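DUF4348 domain-containing protein (Bacteroides fragilis, PDB 3SBU) is of unknown function but belongs to the NTF2-like superfamily, whose cystatin-like alpha-beta folds often enclose a pocket between a curved sheet and helices. Local coordinates at residues R144-N149 with F154-G159. Sequence-based numbering, arbitrary orientation.
Sequences RPIEEN and FVEFFG
Ile146 and Val155 meet tip to tip where the strand-to-helix loop of this NTF2-like, cystatin-like fold turns back over the helix it leads into. The loop follows strand 136-143. Residues 154-159 are the first part of helix 154-163. The side chain of Ile146 can be followed outward from CB, which points at the helix. CG1 sits between the backbone N and the carbonyl carbon (chi1 60°), and chi2 is extended. This carries CD1 straight to the helix surface. CD1 makes the apolar contact alone. It lies 4.1 Å from CB of Val155, with CG1 of the same valine equally near. The same CD1 also comes to 4.0 Å from CG of Glu156, so it rests over two successive helix residues. Val124 and Asp153 also touch Ile146.

Next to this small apolar patch two acidic side chains meet at the surface. Glu148 is stretched out past CG, and a kink about CB-CG of Glu156 (chi2 -126°) turns its carboxylate so that OE2 meets OE2 of Glu148. The two side chains cross at about a right angle, with their carboxylate planes 31° apart. OE2 of Glu148 lies 2.9 Å from OE2 of Glu156. These are two acceptors of like charge, and they do not form a hydrogen bond. Such closeness could raise the pKa of one of the acids. The backbone N of Glu156 is hydrogen-bonded to OD2 of Asp153, and the Glu156 side chain touches Arg122. Another side of the helix is buried: Phe154 packs edge-to-face with Phe244 and Trp251. A water links the two acids, donating to OE1 of Glu148 at 3.1 Å and to OE2 of Glu156 at 3.1 Å.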
loop_
_atom_site.group_PDB
_atom_site.type_symbol
_atom_site.label_atom_id
_atom_site.label_comp_id
_atom_site.label_asym_id
_atom_site.label_seq_id
_atom_site.Cartn_x
_atom_site.Cartn_y
_atom_site.Cartn_z
ATOM N N ARG A 144 -2.708 28.439 -22.723
ATOM C CA ARG A 144 -1.877 29.463 -22.125
ATOM C C ARG A 144 -0.571 28.865 -21.637
ATOM O O ARG A 144 -0.519 27.694 -21.239
ATOM C CB ARG A 144 -2.645 30.113 -20.951
ATOM C CG ARG A 144 -3.660 31.176 -21.385
ATOM C CD ARG A 144 -4.486 31.556 -20.179
ATOM N NE ARG A 144 -5.604 32.438 -20.514
ATOM C CZ ARG A 144 -6.525 32.833 -19.642
ATOM N NH1 ARG A 144 -6.477 32.419 -18.384
ATOM N NH2 ARG A 144 -7.509 33.634 -20.026
ATOM N N PRO A 145 0.497 29.667 -21.597
ATOM C CA PRO A 145 1.756 29.142 -21.053
ATOM C C PRO A 145 1.653 29.021 -19.539
ATOM O O PRO A 145 0.866 29.755 -18.931
ATOM C CB PRO A 145 2.776 30.209 -21.465
ATOM C CG PRO A 145 1.996 31.454 -21.608
ATOM C CD PRO A 145 0.617 31.091 -22.009
ATOM N N ILE A 146 2.427 28.121 -18.917
ATOM C CA ILE A 146 2.418 28.039 -17.450
ATOM C C ILE A 146 3.069 29.323 -16.910
ATOM O O ILE A 146 4.050 29.804 -17.480
ATOM C CB ILE A 146 3.100 26.759 -16.862
ATOM C CG1 ILE A 146 4.608 26.671 -17.279
ATOM C CG2 ILE A 146 2.309 25.479 -17.178
ATOM C CD1 ILE A 146 5.532 25.560 -16.526
ATOM N N GLU A 147 2.532 29.872 -15.818
ATOM C CA GLU A 147 3.148 31.064 -15.226
ATOM C C GLU A 147 4.413 30.687 -14.424
ATOM O O GLU A 147 4.462 29.660 -13.747
ATOM C CB GLU A 147 2.151 31.866 -14.373
ATOM C CG GLU A 147 2.341 33.374 -14.539
ATOM C CD GLU A 147 2.388 33.935 -15.957
ATOM O OE1 GLU A 147 1.418 33.717 -16.721
ATOM O OE2 GLU A 147 3.391 34.607 -16.296
ATOM N N GLU A 148 5.442 31.485 -14.563
ATOM C CA GLU A 148 6.692 31.211 -13.877
ATOM C C GLU A 148 7.159 32.436 -13.080
ATOM O O GLU A 148 6.718 33.554 -13.350
ATOM C CB GLU A 148 7.758 30.736 -14.884
ATOM C CG GLU A 148 7.661 29.229 -15.075
ATOM C CD GLU A 148 8.540 28.528 -16.091
ATOM O OE1 GLU A 148 9.201 29.213 -16.903
ATOM O OE2 GLU A 148 8.548 27.277 -16.086
ATOM N N ASN A 149 8.023 32.212 -12.083
ATOM C CA ASN A 149 8.591 33.261 -11.233
ATOM C C ASN A 149 10.080 32.946 -10.950
ATOM O O ASN A 149 10.677 32.096 -11.624
ATOM C CB ASN A 149 7.751 33.450 -9.933
ATOM C CG ASN A 149 7.549 32.195 -9.123
ATOM O OD1 ASN A 149 8.472 31.654 -8.527
ATOM N ND2 ASN A 149 6.328 31.710 -9.063
ATOM N N PHE A 154 6.696 24.532 -9.830
ATOM C CA PHE A 154 6.190 23.229 -9.369
ATOM C C PHE A 154 6.064 22.225 -10.530
ATOM O O PHE A 154 6.517 21.092 -10.399
ATOM C CB PHE A 154 4.838 23.305 -8.591
ATOM C CG PHE A 154 4.361 21.903 -8.200
ATOM C CD1 PHE A 154 4.943 21.220 -7.124
ATOM C CD2 PHE A 154 3.406 21.234 -8.960
ATOM C CE1 PHE A 154 4.552 19.912 -6.790
ATOM C CE2 PHE A 154 3.025 19.905 -8.630
ATOM C CZ PHE A 154 3.594 19.262 -7.542
ATOM N N VAL A 155 5.497 22.670 -11.667
ATOM C CA VAL A 155 5.196 21.849 -12.844
ATOM C C VAL A 155 6.462 21.236 -13.417
ATOM O O VAL A 155 6.505 20.024 -13.690
ATOM C CB VAL A 155 4.418 22.671 -13.904
ATOM C CG1 VAL A 155 4.258 21.891 -15.216
ATOM C CG2 VAL A 155 3.051 23.097 -13.357
ATOM N N GLU A 156 7.498 22.068 -13.558
ATOM C CA GLU A 156 8.760 21.634 -14.117
ATOM C C GLU A 156 9.447 20.735 -13.127
ATOM O O GLU A 156 9.978 19.721 -13.548
ATOM C CB GLU A 156 9.641 22.821 -14.540
ATOM C CG GLU A 156 8.924 23.711 -15.555
ATOM C CD GLU A 156 9.638 23.989 -16.864
ATOM O OE1 GLU A 156 9.567 23.139 -17.783
ATOM O OE2 GLU A 156 10.224 25.089 -16.987
ATOM N N PHE A 157 9.398 21.045 -11.816
ATOM C CA PHE A 157 9.970 20.166 -10.797
ATOM C C PHE A 157 9.264 18.786 -10.858
ATOM O O PHE A 157 9.931 17.747 -10.788
ATOM C CB PHE A 157 9.828 20.793 -9.383
ATOM C CG PHE A 157 9.634 19.773 -8.276
ATOM C CD1 PHE A 157 10.727 19.155 -7.687
ATOM C CD2 PHE A 157 8.352 19.398 -7.860
ATOM C CE1 PHE A 157 10.557 18.193 -6.694
ATOM C CE2 PHE A 157 8.180 18.407 -6.885
ATOM C CZ PHE A 157 9.286 17.835 -6.286
ATOM N N PHE A 158 7.917 18.795 -10.963
ATOM C CA PHE A 158 7.119 17.570 -10.944
ATOM C C PHE A 158 7.486 16.624 -12.087
ATOM O O PHE A 158 7.600 15.425 -11.838
ATOM C CB PHE A 158 5.602 17.818 -10.925
ATOM C CG PHE A 158 4.872 16.513 -10.655
ATOM C CD1 PHE A 158 4.835 15.972 -9.371
ATOM C CD2 PHE A 158 4.317 15.773 -11.706
ATOM C CE1 PHE A 158 4.208 14.742 -9.131
ATOM C CE2 PHE A 158 3.690 14.540 -11.466
ATOM C CZ PHE A 158 3.644 14.032 -10.180
ATOM N N GLY A 159 7.708 17.157 -13.289
ATOM C CA GLY A 159 8.133 16.361 -14.439
ATOM C C GLY A 159 9.416 15.596 -14.177
ATOM O O GLY A 159 9.529 14.421 -14.550
HETATM O O HOH W 1 11.198 27.573 -18.594
#